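Local structure of nitrosopumilus output domain-containing protein (Pyrococcus horikoshii, 2P9X) at residues R63-E66 with M67-S71; E87-V90 with S91-K95; D6-T9 with K10-L14; G75-G78 with E79-A83. The protein is of unknown function but binds zinc ions and folds as a small all-helical domain of the Nitrosopumilus output domain 5 family. All blocks are in the same frame, centred on the assembly; numbering follows the deposited sequence.

Contact 1: R63-E66 with M67-S71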
ATOM      1  N   ARG A  63       7.284  -4.820  -6.371  1.00 20.81           N
ATOM      2  CA  ARG A  63       8.167  -4.694  -7.528  1.00 21.21           C
ATOM      3  C   ARG A  63       9.271  -3.677  -7.256  1.00 21.48           C
ATOM      4  O   ARG A  63      10.432  -3.920  -7.584  1.00 21.08           O
ATOM      5  CB  ARG A  63       7.368  -4.282  -8.769  1.00 23.50           C
ATOM      6  CG  ARG A  63       6.826  -5.469  -9.560  1.00 25.45           C
ATOM      7  CD  ARG A  63       7.971  -6.227 -10.224  1.00 27.51           C
ATOM      8  NE  ARG A  63       8.599  -5.421 -11.267  1.00 28.29           N
ATOM      9  CZ  ARG A  63       9.891  -5.455 -11.571  1.00 28.33           C
ATOM     10  NH1 ARG A  63      10.719  -6.258 -10.910  1.00 29.28           N
ATOM     11  NH2 ARG A  63      10.356  -4.686 -12.542  1.00 28.02           N
ATOM     12  N   LEU A  64       8.903  -2.544  -6.658  1.00 20.22           N
ATOM     13  CA  LEU A  64       9.873  -1.502  -6.334  1.00 20.56           C
ATOM     14  C   LEU A  64      10.944  -2.059  -5.396  1.00 21.00           C
ATOM     15  O   LEU A  64      12.133  -1.811  -5.594  1.00 21.22           O
ATOM     16  CB  LEU A  64       9.167  -0.292  -5.699  1.00 19.78           C
ATOM     17  CG  LEU A  64       8.349   0.582  -6.665  1.00 19.85           C
ATOM     18  CD1 LEU A  64       7.511   1.591  -5.895  1.00 22.18           C
ATOM     19  CD2 LEU A  64       9.301   1.313  -7.614  1.00 20.39           C
ATOM     20  N   LEU A  65      10.531  -2.816  -4.380  1.00 20.22           N
ATOM     21  CA  LEU A  65      11.492  -3.404  -3.449  1.00 20.16           C
ATOM     22  C   LEU A  65      12.405  -4.379  -4.194  1.00 20.14           C
ATOM     23  O   LEU A  65      13.617  -4.410  -3.971  1.00 20.37           O
ATOM     24  CB  LEU A  65      10.767  -4.139  -2.314  1.00 20.67           C
ATOM     25  CG  LEU A  65      11.694  -4.839  -1.314  1.00 21.70           C
ATOM     26  CD1 LEU A  65      12.592  -3.816  -0.623  1.00 22.21           C
ATOM     27  CD2 LEU A  65      10.856  -5.596  -0.292  1.00 23.37           C
ATOM     28  N   GLU A  66      11.821  -5.168  -5.090  1.00 20.01           N
ATOM     29  CA  GLU A  66      12.597  -6.128  -5.868  1.00 20.02           C
ATOM     30  C   GLU A  66      13.676  -5.386  -6.656  1.00 21.17           C
ATOM     31  O   GLU A  66      14.846  -5.768  -6.638  1.00 21.61           O
ATOM     32  CB  GLU A  66      11.680  -6.893  -6.827  1.00 22.44           C
ATOM     33  CG  GLU A  66      12.352  -8.047  -7.555  1.00 23.49           C
ATOM     34  CD  GLU A  66      11.394  -8.816  -8.455  1.00 25.79           C
ATOM     35  OE1 GLU A  66      10.548  -8.185  -9.128  1.00 28.62           O
ATOM     36  OE2 GLU A  66      11.491 -10.059  -8.502  1.00 27.76           O
ATOM     37  N   MET A  67      13.280  -4.316  -7.338  1.00 21.18           N
ATOM     38  CA  MET A  67      14.227  -3.530  -8.126  1.00 22.02           C
ATOM     39  C   MET A  67      15.345  -2.974  -7.253  1.00 21.98           C
ATOM     40  O   MET A  67      16.517  -3.000  -7.638  1.00 24.89           O
ATOM     41  CB  MET A  67      13.492  -2.392  -8.830  1.00 22.77           C
ATOM     42  CG  MET A  67      12.635  -2.882  -9.983  1.00 24.59           C
ATOM     43  SD  MET A  67      11.445  -1.658 -10.553  1.00 22.40           S
ATOM     44  CE  MET A  67      12.537  -0.488 -11.360  1.00 26.44           C
ATOM     45  N   VAL A  68      14.982  -2.472  -6.078  1.00 20.85           N
ATOM     46  CA  VAL A  68      15.961  -1.924  -5.158  1.00 21.41           C
ATOM     47  C   VAL A  68      16.918  -3.010  -4.658  1.00 21.72           C
ATOM     48  O   VAL A  68      18.126  -2.792  -4.595  1.00 24.05           O
ATOM     49  CB  VAL A  68      15.264  -1.235  -3.966  1.00 22.45           C
ATOM     50  CG1 VAL A  68      16.274  -0.910  -2.886  1.00 24.82           C
ATOM     51  CG2 VAL A  68      14.582   0.047  -4.444  1.00 22.38           C
ATOM     52  N   ILE A  69      16.391  -4.188  -4.331  1.00 21.54           N
ATOM     53  CA  ILE A  69      17.244  -5.273  -3.854  1.00 21.67           C
ATOM     54  C   ILE A  69      18.251  -5.691  -4.923  1.00 23.28           C
ATOM     55  O   ILE A  69      19.436  -5.870  -4.638  1.00 23.52           O
ATOM     56  CB  ILE A  69      16.411  -6.515  -3.440  1.00 20.93           C
ATOM     57  CG1 ILE A  69      15.597  -6.197  -2.185  1.00 21.44           C
ATOM     58  CG2 ILE A  69      17.337  -7.711  -3.191  1.00 21.40           C
ATOM     59  CD1 ILE A  69      14.578  -7.271  -1.825  1.00 20.44           C
ATOM     60  N   ILE A  70      17.781  -5.851  -6.154  1.00 24.78           N
ATOM     61  CA  ILE A  70      18.663  -6.262  -7.244  1.00 25.53           C
ATOM     62  C   ILE A  70      19.771  -5.241  -7.454  1.00 26.74           C
ATOM     63  O   ILE A  70      20.941  -5.600  -7.616  1.00 26.72           O
ATOM     64  CB  ILE A  70      17.866  -6.453  -8.554  1.00 25.05           C
ATOM     65  CG1 ILE A  70      16.874  -7.610  -8.382  1.00 26.89           C
ATOM     66  CG2 ILE A  70      18.818  -6.750  -9.713  1.00 28.78           C
ATOM     67  CD1 ILE A  70      15.939  -7.812  -9.564  1.00 27.43           C
ATOM     68  N   SER A  71      19.402  -3.965  -7.432  1.00 27.77           N
ATOM     69  CA  SER A  71      20.362  -2.883  -7.616  1.00 30.08           C
ATOM     70  C   SER A  71      21.423  -2.875  -6.516  1.00 30.53           C
ATOM     71  O   SER A  71      22.611  -2.684  -6.788  1.00 29.19           O
ATOM     72  CB  SER A  71      19.635  -1.535  -7.641  1.00 32.02           C
ATOM     73  OG  SER A  71      18.862  -1.397  -8.818  1.00 39.51           O
TER
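Bends at chi2 (-69°) and chi3 (-67°) curl the long chain of R63 round until its guanidinium lies beside M67, one turn further along the helix 59-76. M67 runs back across the arginine, and its SD sits over one guanidinium face, 3.8 Å from R63 NH2. A thioether suits this place, being long, flexible and polarisable enough to lie against a cation without asking for a hydrogen bond. E66, with CG anti to its backbone N (chi1 -172°) and an extended chain, carries its carboxylate to the edge of the same guanidinium. There R63 NH1 and E66 OE1 form a salt bridge of 2.6 Å; the bond lies almost in the guanidinium plane but comes to the carboxylate from above its plane. Further round, L65 CG packs 3.8 Å from I69 CD1, the two side chains crossing at a slant, while E66 runs alongside I70, CG 4.1 Å from I70 CD1.

R63 also donates from NE and NH2 to V19 O and E18 O of the second subunit, and E66 OE2 meets K50 NZ and L86 N. Replacing R63 by alanine would probably cost both intersubunit bonds, leave E66 OE1 without its cation and M67 SD without the face it lies on. Gripped on both oxygens, the buried E66 is likely to stay ionised, so one charge network ties the helix to its own fold and to the neighbouring subunit.

Contact 2: E87-V90 with S91-K95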
ATOM      1  N   GLU A  87      14.138 -14.215  -8.147  1.00 27.44           N
ATOM      2  CA  GLU A  87      14.396 -15.634  -8.394  1.00 27.92           C
ATOM      3  C   GLU A  87      15.678 -15.802  -9.194  1.00 28.22           C
ATOM      4  O   GLU A  87      16.511 -16.658  -8.878  1.00 28.57           O
ATOM      5  CB  GLU A  87      13.238 -16.289  -9.157  1.00 29.20           C
ATOM      6  CG  GLU A  87      11.978 -16.448  -8.337  1.00 30.93           C
ATOM      7  CD  GLU A  87      11.003 -15.308  -8.540  1.00 31.67           C
ATOM      8  OE1 GLU A  87      11.450 -14.170  -8.791  1.00 30.79           O
ATOM      9  OE2 GLU A  87       9.786 -15.557  -8.441  1.00 33.35           O
ATOM     10  N   GLU A  88      15.834 -14.991 -10.235  1.00 27.84           N
ATOM     11  CA  GLU A  88      17.037 -15.052 -11.055  1.00 29.62           C
ATOM     12  C   GLU A  88      18.244 -14.606 -10.238  1.00 28.60           C
ATOM     13  O   GLU A  88      19.351 -15.118 -10.418  1.00 29.49           O
ATOM     14  CB  GLU A  88      16.903 -14.151 -12.282  1.00 31.14           C
ATOM     15  CG  GLU A  88      15.899 -14.642 -13.304  1.00 36.87           C
ATOM     16  CD  GLU A  88      15.752 -13.696 -14.482  1.00 39.87           C
ATOM     17  OE1 GLU A  88      16.434 -12.647 -14.507  1.00 40.39           O
ATOM     18  OE2 GLU A  88      14.946 -14.005 -15.383  1.00 43.43           O
ATOM     19  N   LEU A  89      18.027 -13.647  -9.336  1.00 27.09           N
ATOM     20  CA  LEU A  89      19.107 -13.132  -8.500  1.00 26.82           C
ATOM     21  C   LEU A  89      19.648 -14.217  -7.574  1.00 26.33           C
ATOM     22  O   LEU A  89      20.863 -14.353  -7.404  1.00 27.48           O
ATOM     23  CB  LEU A  89      18.615 -11.941  -7.668  1.00 25.95           C
ATOM     24  CG  LEU A  89      19.671 -11.218  -6.827  1.00 26.81           C
ATOM     25  CD1 LEU A  89      20.663 -10.502  -7.742  1.00 26.91           C
ATOM     26  CD2 LEU A  89      18.995 -10.225  -5.887  1.00 25.37           C
ATOM     27  N   VAL A  90      18.746 -14.985  -6.971  1.00 24.70           N
ATOM     28  CA  VAL A  90      19.147 -16.059  -6.072  1.00 25.18           C
ATOM     29  C   VAL A  90      19.858 -17.142  -6.874  1.00 26.37           C
ATOM     30  O   VAL A  90      20.852 -17.711  -6.423  1.00 26.48           O
ATOM     31  CB  VAL A  90      17.920 -16.659  -5.345  1.00 26.09           C
ATOM     32  CG1 VAL A  90      18.316 -17.916  -4.582  1.00 24.42           C
ATOM     33  CG2 VAL A  90      17.343 -15.619  -4.382  1.00 25.10           C
ATOM     34  N   SER A  91      19.344 -17.420  -8.067  1.00 27.76           N
ATOM     35  CA  SER A  91      19.946 -18.430  -8.928  1.00 29.85           C
ATOM     36  C   SER A  91      21.367 -18.027  -9.294  1.00 29.95           C
ATOM     37  O   SER A  91      22.278 -18.853  -9.278  1.00 30.95           O
ATOM     38  CB  SER A  91      19.114 -18.615 -10.197  1.00 31.35           C
ATOM     39  OG  SER A  91      17.874 -19.228  -9.894  1.00 37.45           O
ATOM     40  N   GLU A  92      21.552 -16.752  -9.622  1.00 29.91           N
ATOM     41  CA  GLU A  92      22.867 -16.248  -9.987  1.00 31.21           C
ATOM     42  C   GLU A  92      23.825 -16.283  -8.805  1.00 30.30           C
ATOM     43  O   GLU A  92      24.997 -16.635  -8.957  1.00 29.52           O
ATOM     44  CB  GLU A  92      22.753 -14.827 -10.544  1.00 35.47           C
ATOM     45  CG  GLU A  92      21.536 -14.646 -11.449  1.00 42.69           C
ATOM     46  CD  GLU A  92      21.859 -13.934 -12.748  1.00 47.48           C
ATOM     47  OE1 GLU A  92      23.057 -13.827 -13.090  1.00 50.45           O
ATOM     48  OE2 GLU A  92      20.911 -13.498 -13.439  1.00 49.34           O
ATOM     49  N   ILE A  93      23.333 -15.922  -7.623  1.00 28.69           N
ATOM     50  CA  ILE A  93      24.173 -15.944  -6.429  1.00 28.19           C
ATOM     51  C   ILE A  93      24.627 -17.374  -6.134  1.00 28.77           C
ATOM     52  O   ILE A  93      25.781 -17.606  -5.770  1.00 28.51           O
ATOM     53  CB  ILE A  93      23.418 -15.402  -5.200  1.00 27.80           C
ATOM     54  CG1 ILE A  93      23.177 -13.900  -5.358  1.00 27.03           C
ATOM     55  CG2 ILE A  93      24.223 -15.683  -3.932  1.00 28.93           C
ATOM     56  CD1 ILE A  93      22.330 -13.309  -4.238  1.00 25.72           C
ATOM     57  N   ARG A  94      23.718 -18.332  -6.284  1.00 29.44           N
ATOM     58  CA  ARG A  94      24.056 -19.727  -6.039  1.00 31.60           C
ATOM     59  C   ARG A  94      25.099 -20.210  -7.046  1.00 32.27           C
ATOM     60  O   ARG A  94      25.951 -21.033  -6.719  1.00 32.56           O
ATOM     61  CB  ARG A  94      22.799 -20.598  -6.101  1.00 33.35           C
ATOM     62  CG  ARG A  94      21.846 -20.371  -4.928  1.00 37.38           C
ATOM     63  CD  ARG A  94      20.540 -21.127  -5.106  1.00 41.39           C
ATOM     64  NE  ARG A  94      20.728 -22.575  -5.149  1.00 46.56           N
ATOM     65  CZ  ARG A  94      20.943 -23.338  -4.083  1.00 47.81           C
ATOM     66  NH1 ARG A  94      21.000 -22.798  -2.872  1.00 49.42           N
ATOM     67  NH2 ARG A  94      21.097 -24.647  -4.229  1.00 48.65           N
ATOM     68  N   LYS A  95      25.040 -19.689  -8.269  1.00 34.29           N
ATOM     69  CA  LYS A  95      26.007 -20.080  -9.290  1.00 37.00           C
ATOM     70  C   LYS A  95      27.374 -19.478  -8.981  1.00 37.15           C
ATOM     71  O   LYS A  95      28.406 -20.124  -9.179  1.00 37.96           O
ATOM     72  CB  LYS A  95      25.542 -19.625 -10.678  1.00 39.93           C
ATOM     73  CG  LYS A  95      24.277 -20.312 -11.158  1.00 44.64           C
ATOM     74  CD  LYS A  95      23.937 -19.927 -12.589  1.00 47.52           C
ATOM     75  CE  LYS A  95      22.658 -20.612 -13.052  1.00 50.32           C
ATOM     76  NZ  LYS A  95      22.292 -20.223 -14.442  1.00 52.07           N
TER
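V90 and R94 run side by side in the same direction, one helical turn apart, with V90 CG1 3.9 Å from R94 CD. R94 CG lies beside the backbone N (chi1 -70°) and the chain bends at chi3 (63°), which sets its aliphatic stem along the valine before the charge goes on to a salt bridge between NH2 and the terminal carboxylate atom E99 OXT. The apolar pair proper is L89 with I93, looser at 4.3 Å from L89 CG to I93 CD1. Both residues are buried, and a branched, wholly hydrocarbon side chain suits a surface that packs on L8 and L73.

Backbone bonds join the same turns: I93 N donates to L89 O at 2.9 Å, R94 N to V90 O at 2.9 Å, and S91 N to E87 O at 3.0 Å.

E88 and E92 lie on the side facing the loop 77-85, where both touch A83. E88 OE1 and E92 OE2 are 4.7 Å apart, two like charges that probably disfavour each other mildly, although E88 OE1 also accepts a bond from N84 N. The small hydroxyl of S91 suits an exposed helix position.

With L89, V90 and I93 inward, S91 and K95 exposed and the glutamates partly exposed at the margins, 86-97 is an amphipathic alpha-helix, the last of an all-helical domain.

Contact 3: D6-T9 with K10-L14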
ATOM      1  N   ASP A   6      23.879 -15.402   3.358  1.00 20.83           N
ATOM      2  CA  ASP A   6      24.297 -14.337   4.265  1.00 23.02           C
ATOM      3  C   ASP A   6      24.359 -12.997   3.533  1.00 23.80           C
ATOM      4  O   ASP A   6      23.798 -12.004   3.992  1.00 24.55           O
ATOM      5  CB  ASP A   6      25.666 -14.685   4.863  1.00 26.38           C
ATOM      6  CG  ASP A   6      26.210 -13.595   5.765  1.00 31.73           C
ATOM      7  OD1 ASP A   6      25.440 -13.068   6.591  1.00 34.25           O
ATOM      8  OD2 ASP A   6      27.411 -13.282   5.657  1.00 35.16           O
ATOM      9  N   ILE A   7      25.021 -12.976   2.382  1.00 23.12           N
ATOM     10  CA  ILE A   7      25.155 -11.744   1.612  1.00 22.75           C
ATOM     11  C   ILE A   7      23.818 -11.195   1.123  1.00 23.23           C
ATOM     12  O   ILE A   7      23.573  -9.985   1.187  1.00 23.19           O
ATOM     13  CB  ILE A   7      26.090 -11.945   0.408  1.00 24.69           C
ATOM     14  CG1 ILE A   7      27.500 -12.273   0.906  1.00 27.01           C
ATOM     15  CG2 ILE A   7      26.125 -10.688  -0.440  1.00 26.24           C
ATOM     16  CD1 ILE A   7      28.449 -12.722  -0.194  1.00 29.29           C
ATOM     17  N   LEU A   8      22.942 -12.064   0.638  1.00 21.69           N
ATOM     18  CA  LEU A   8      21.652 -11.573   0.160  1.00 19.86           C
ATOM     19  C   LEU A   8      20.811 -11.038   1.315  1.00 20.38           C
ATOM     20  O   LEU A   8      20.237  -9.957   1.223  1.00 23.06           O
ATOM     21  CB  LEU A   8      20.875 -12.673  -0.567  1.00 21.52           C
ATOM     22  CG  LEU A   8      19.485 -12.238  -1.049  1.00 21.65           C
ATOM     23  CD1 LEU A   8      19.609 -11.005  -1.929  1.00 22.35           C
ATOM     24  CD2 LEU A   8      18.819 -13.373  -1.811  1.00 23.67           C
ATOM     25  N   THR A   9      20.746 -11.791   2.405  1.00 21.88           N
ATOM     26  CA  THR A   9      19.949 -11.376   3.552  1.00 19.57           C
ATOM     27  C   THR A   9      20.427 -10.057   4.138  1.00 21.65           C
ATOM     28  O   THR A   9      19.623  -9.162   4.385  1.00 22.30           O
ATOM     29  CB  THR A   9      19.940 -12.471   4.645  1.00 19.65           C
ATOM     30  OG1 THR A   9      19.406 -13.680   4.089  1.00 23.43           O
ATOM     31  CG2 THR A   9      19.062 -12.046   5.829  1.00 23.19           C
ATOM     32  N   LYS A  10      21.732  -9.917   4.340  1.00 21.33           N
ATOM     33  CA  LYS A  10      22.257  -8.675   4.899  1.00 22.83           C
ATOM     34  C   LYS A  10      22.023  -7.496   3.964  1.00 22.42           C
ATOM     35  O   LYS A  10      21.686  -6.399   4.409  1.00 22.06           O
ATOM     36  CB  LYS A  10      23.753  -8.799   5.197  1.00 26.47           C
ATOM     37  CG  LYS A  10      24.325  -7.601   5.945  1.00 31.71           C
ATOM     38  CD  LYS A  10      23.607  -7.397   7.278  1.00 35.76           C
ATOM     39  CE  LYS A  10      24.131  -6.178   8.027  1.00 39.68           C
ATOM     40  NZ  LYS A  10      24.778  -6.553   9.315  1.00 42.08           N
ATOM     41  N   THR A  11      22.202  -7.716   2.665  1.00 20.85           N
ATOM     42  CA  THR A  11      22.001  -6.644   1.697  1.00 21.44           C
ATOM     43  C   THR A  11      20.560  -6.159   1.761  1.00 21.02           C
ATOM     44  O   THR A  11      20.303  -4.958   1.708  1.00 22.28           O
ATOM     45  CB  THR A  11      22.307  -7.107   0.268  1.00 24.72           C
ATOM     46  OG1 THR A  11      23.664  -7.553   0.199  1.00 26.49           O
ATOM     47  CG2 THR A  11      22.113  -5.957  -0.720  1.00 26.07           C
ATOM     48  N   ILE A  12      19.620  -7.094   1.871  1.00 20.15           N
ATOM     49  CA  ILE A  12      18.214  -6.720   1.949  1.00 19.78           C
ATOM     50  C   ILE A  12      17.941  -5.948   3.236  1.00 19.22           C
ATOM     51  O   ILE A  12      17.277  -4.914   3.221  1.00 21.18           O
ATOM     52  CB  ILE A  12      17.294  -7.959   1.902  1.00 19.30           C
ATOM     53  CG1 ILE A  12      17.406  -8.626   0.530  1.00 21.04           C
ATOM     54  CG2 ILE A  12      15.845  -7.540   2.163  1.00 20.65           C
ATOM     55  CD1 ILE A  12      16.528  -9.858   0.372  1.00 20.57           C
ATOM     56  N   ILE A  13      18.463  -6.447   4.348  1.00 20.25           N
ATOM     57  CA  ILE A  13      18.269  -5.782   5.626  1.00 20.30           C
ATOM     58  C   ILE A  13      18.786  -4.342   5.579  1.00 21.14           C
ATOM     59  O   ILE A  13      18.126  -3.428   6.075  1.00 20.17           O
ATOM     60  CB  ILE A  13      18.964  -6.573   6.752  1.00 22.86           C
ATOM     61  CG1 ILE A  13      18.161  -7.848   7.038  1.00 25.96           C
ATOM     62  CG2 ILE A  13      19.090  -5.715   7.990  1.00 26.25           C
ATOM     63  CD1 ILE A  13      18.926  -8.896   7.815  1.00 29.56           C
ATOM     64  N   LEU A  14      19.954  -4.131   4.980  1.00 21.35           N
ATOM     65  CA  LEU A  14      20.494  -2.771   4.893  1.00 22.12           C
ATOM     66  C   LEU A  14      19.603  -1.905   4.003  1.00 22.83           C
ATOM     67  O   LEU A  14      19.408  -0.721   4.275  1.00 23.84           O
ATOM     68  CB  LEU A  14      21.930  -2.788   4.355  1.00 23.68           C
ATOM     69  CG  LEU A  14      22.973  -3.446   5.262  1.00 25.85           C
ATOM     70  CD1 LEU A  14      24.316  -3.466   4.554  1.00 27.75           C
ATOM     71  CD2 LEU A  14      23.076  -2.692   6.582  1.00 28.19           C
TER
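L8 and I12 meet across one turn of helix 3-19, their side chains slanting over each other with L8 CD1 4.0 Å from I12 CD1. Both are buried, and branched hydrocarbon side chains suit a face that other helices cover. T9 and I13 pack closely too, side by side, with T9 CG2 3.7 Å from I13 CD1; T9 OG1 is hydrogen-bonded to R5 O. T11, also buried, adds a polar grip. Its hydroxyl is swung beside the backbone N (chi1 -59°), over the preceding turn, and T11 OG1 donates to I7 O at 2.6 Å, the side-chain-to-backbone bond of a helical threonine to the carbonyl four residues back. T11 N reaches I7 O as well, at 3.0 Å, and the two donors arrive from opposite faces of the carbonyl plane. Threonine thus suits a buried position, since the helix itself satisfies its hydroxyl. A valine in place of T11 would probably leave I7 O with T11 N alone from this residue, and so less firmly held.

The solvent side is looser. D6 and K10 are exposed, linked by the bond from K10 N to D6 O at 3.0 Å. The side chain of D6 lies about 5 Å from a bound zinc ion.

I13 comes about 4 Å, side chain to side chain, from zinc-binding E24. L8 plugs in among L89, V90 and I93 of helix 86-97; T11 rests on K72 and L73 of helix 59-76, and I12 touches A42 of the short helix 41-44.

Contact 4: G75-G78 with E79-A83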
ATOM      1  N   GLY A  75      25.590  -3.730  -6.602  1.00 40.23           N
ATOM      2  CA  GLY A  75      26.603  -2.853  -6.028  1.00 41.03           C
ATOM      3  C   GLY A  75      27.463  -3.587  -4.995  1.00 42.25           C
ATOM      4  O   GLY A  75      28.594  -3.215  -4.711  1.00 42.11           O
ATOM      5  N   ARG A  76      26.901  -4.647  -4.424  1.00 41.23           N
ATOM      6  CA  ARG A  76      27.618  -5.440  -3.428  1.00 41.87           C
ATOM      7  C   ARG A  76      28.559  -6.477  -4.063  1.00 41.82           C
ATOM      8  O   ARG A  76      29.640  -6.757  -3.564  1.00 41.85           O
ATOM      9  CB  ARG A  76      26.586  -6.151  -2.552  1.00 40.96           C
ATOM     10  CG  ARG A  76      27.083  -6.385  -1.127  1.00 41.75           C
ATOM     11  CD  ARG A  76      28.470  -7.031  -1.108  1.00 41.78           C
ATOM     12  NE  ARG A  76      28.687  -7.758   0.146  1.00 40.46           N
ATOM     13  CZ  ARG A  76      29.760  -8.571   0.198  1.00 38.61           C
ATOM     14  NH1 ARG A  76      30.563  -8.674  -0.845  1.00 37.52           N
ATOM     15  NH2 ARG A  76      30.013  -9.271   1.311  1.00 38.38           N
ATOM     16  N   LEU A  77      28.089  -7.087  -5.173  1.00 43.42           N
ATOM     17  CA  LEU A  77      28.781  -8.251  -5.744  1.00 45.49           C
ATOM     18  C   LEU A  77      29.493  -7.904  -7.047  1.00 46.20           C
ATOM     19  O   LEU A  77      30.712  -7.921  -7.182  1.00 48.42           O
ATOM     20  CB  LEU A  77      27.719  -9.303  -6.070  1.00 45.95           C
ATOM     21  CG  LEU A  77      27.350 -10.150  -4.862  1.00 46.55           C
ATOM     22  CD1 LEU A  77      26.492 -11.351  -5.252  1.00 47.52           C
ATOM     23  CD2 LEU A  77      28.566 -10.717  -4.132  1.00 47.05           C
ATOM     24  N   GLY A  78      28.642  -7.661  -8.052  1.00 45.90           N
ATOM     25  CA  GLY A  78      29.120  -7.262  -9.358  1.00 45.37           C
ATOM     26  C   GLY A  78      28.128  -6.288  -9.992  1.00 45.97           C
ATOM     27  O   GLY A  78      26.925  -6.504 -10.021  1.00 44.58           O
ATOM     28  N   GLU A  79      28.678  -5.166 -10.476  1.00 42.70           N
ATOM     29  CA  GLU A  79      27.815  -4.094 -10.953  1.00 44.46           C
ATOM     30  C   GLU A  79      26.745  -4.624 -11.895  1.00 46.24           C
ATOM     31  O   GLU A  79      25.691  -4.036 -12.094  1.00 45.37           O
ATOM     32  CB  GLU A  79      28.683  -3.082 -11.697  1.00 43.14           C
ATOM     33  CG  GLU A  79      29.854  -2.594 -10.846  1.00 42.23           C
ATOM     34  CD  GLU A  79      31.087  -2.506 -11.710  1.00 43.49           C
ATOM     35  OE1 GLU A  79      31.199  -1.543 -12.466  1.00 46.17           O
ATOM     36  OE2 GLU A  79      31.931  -3.386 -11.618  1.00 46.49           O
ATOM     37  N   ASP A  80      27.060  -5.758 -12.530  1.00 45.04           N
ATOM     38  CA  ASP A  80      26.069  -6.229 -13.468  1.00 45.03           C
ATOM     39  C   ASP A  80      25.905  -7.744 -13.425  1.00 45.03           C
ATOM     40  O   ASP A  80      26.265  -8.463 -14.340  1.00 46.64           O
ATOM     41  CB  ASP A  80      26.480  -5.787 -14.878  1.00 43.90           C
ATOM     42  CG  ASP A  80      27.997  -5.806 -15.009  1.00 43.78           C
ATOM     43  OD1 ASP A  80      28.571  -6.888 -15.103  1.00 45.61           O
ATOM     44  OD2 ASP A  80      28.581  -4.723 -15.015  1.00 44.48           O
ATOM     45  N   ILE A  81      25.391  -8.234 -12.284  1.00 48.87           N
ATOM     46  CA  ILE A  81      24.630  -9.465 -12.393  1.00 49.02           C
ATOM     47  C   ILE A  81      23.475  -9.169 -13.344  1.00 49.31           C
ATOM     48  O   ILE A  81      23.085  -8.024 -13.538  1.00 51.52           O
ATOM     49  CB  ILE A  81      24.093  -9.827 -11.006  1.00 48.92           C
ATOM     50  CG1 ILE A  81      25.224 -10.377 -10.128  1.00 51.14           C
ATOM     51  CG2 ILE A  81      23.023 -10.933 -11.128  1.00 51.58           C
ATOM     52  CD1 ILE A  81      24.946 -10.174  -8.638  1.00 52.15           C
ATOM     53  N   GLU A  82      22.945 -10.201 -14.006  1.00 51.35           N
ATOM     54  CA  GLU A  82      21.976  -9.805 -15.020  1.00 53.06           C
ATOM     55  C   GLU A  82      20.525  -9.998 -14.556  1.00 51.57           C
ATOM     56  O   GLU A  82      19.574  -9.658 -15.244  1.00 52.82           O
ATOM     57  CB  GLU A  82      22.262 -10.634 -16.275  1.00 55.89           C
ATOM     58  CG  GLU A  82      23.627 -10.300 -16.880  1.00 59.62           C
ATOM     59  CD  GLU A  82      23.861 -11.127 -18.125  1.00 61.35           C
ATOM     60  OE1 GLU A  82      23.034 -11.085 -19.025  1.00 62.10           O
ATOM     61  OE2 GLU A  82      24.907 -11.770 -18.204  1.00 62.55           O
ATOM     62  N   ALA A  83      20.379 -10.594 -13.356  1.00 48.45           N
ATOM     63  CA  ALA A  83      19.043 -10.880 -12.836  1.00 44.42           C
ATOM     64  C   ALA A  83      18.084  -9.691 -12.967  1.00 41.66           C
ATOM     65  O   ALA A  83      18.408  -8.540 -12.685  1.00 40.13           O
ATOM     66  CB  ALA A  83      19.176 -11.304 -11.369  1.00 43.54           C
TER
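L77 and I81 cross at a slant, and a single methyl makes the meeting: I81 CD1 lies 3.9 Å from L77 CB and also 3.9 Å from L77 CD1, so it rests against both the root and one branch of the leucine. The CB of I81 points toward the segment 75-78. Its CG1 is set beside the backbone N (chi1 -75°), and the nearly extended chi2 (155°) then carries CD1 out to the leucine. Aliphatic side chains suit a pair that meets by packing alone; beyond it, L77 touches Y97 and the I81 side chain touches E92, both on helix 86-97.

The backbone between them makes a beta turn over G78, E79, D80 and I81 just after helix 59-76 ends, closed by I81 N donating to G78 O at 3.2 Å. That bond is bent, the donor standing well above the carbonyl plane.

G78, its backbone extended, leads into the turn from the helix end and supplies the acceptor oxygen. The CB of E79 points away from 75-78. E79 and D80 are exposed, where carboxylates can be solvated, whereas the isoleucine that follows them is buried.

How the contacts relate
Contact 1 is the most buried of the four and alone meets another subunit; contacts 2 and 3 are partly buried, and contact 4 is a surface turn. Contacts 1 and 4 share helix 59-76, its middle and its far end, and contact 4 leads on to helix 86-97, which carries contact 2. The apolar faces of contacts 1, 2 and 3 converge: I69 packs on L89, I12 and L8, and L8 links contacts 2 and 3. Chemistry follows place. Contact 1 has a charge network running from the second subunit through R63 to E66 and K50, contact 3 a threonine hydroxyl bonded within its own helix, contact 2 glutamates lying against the loop of contact 4, and contact 4 exposed carboxylates.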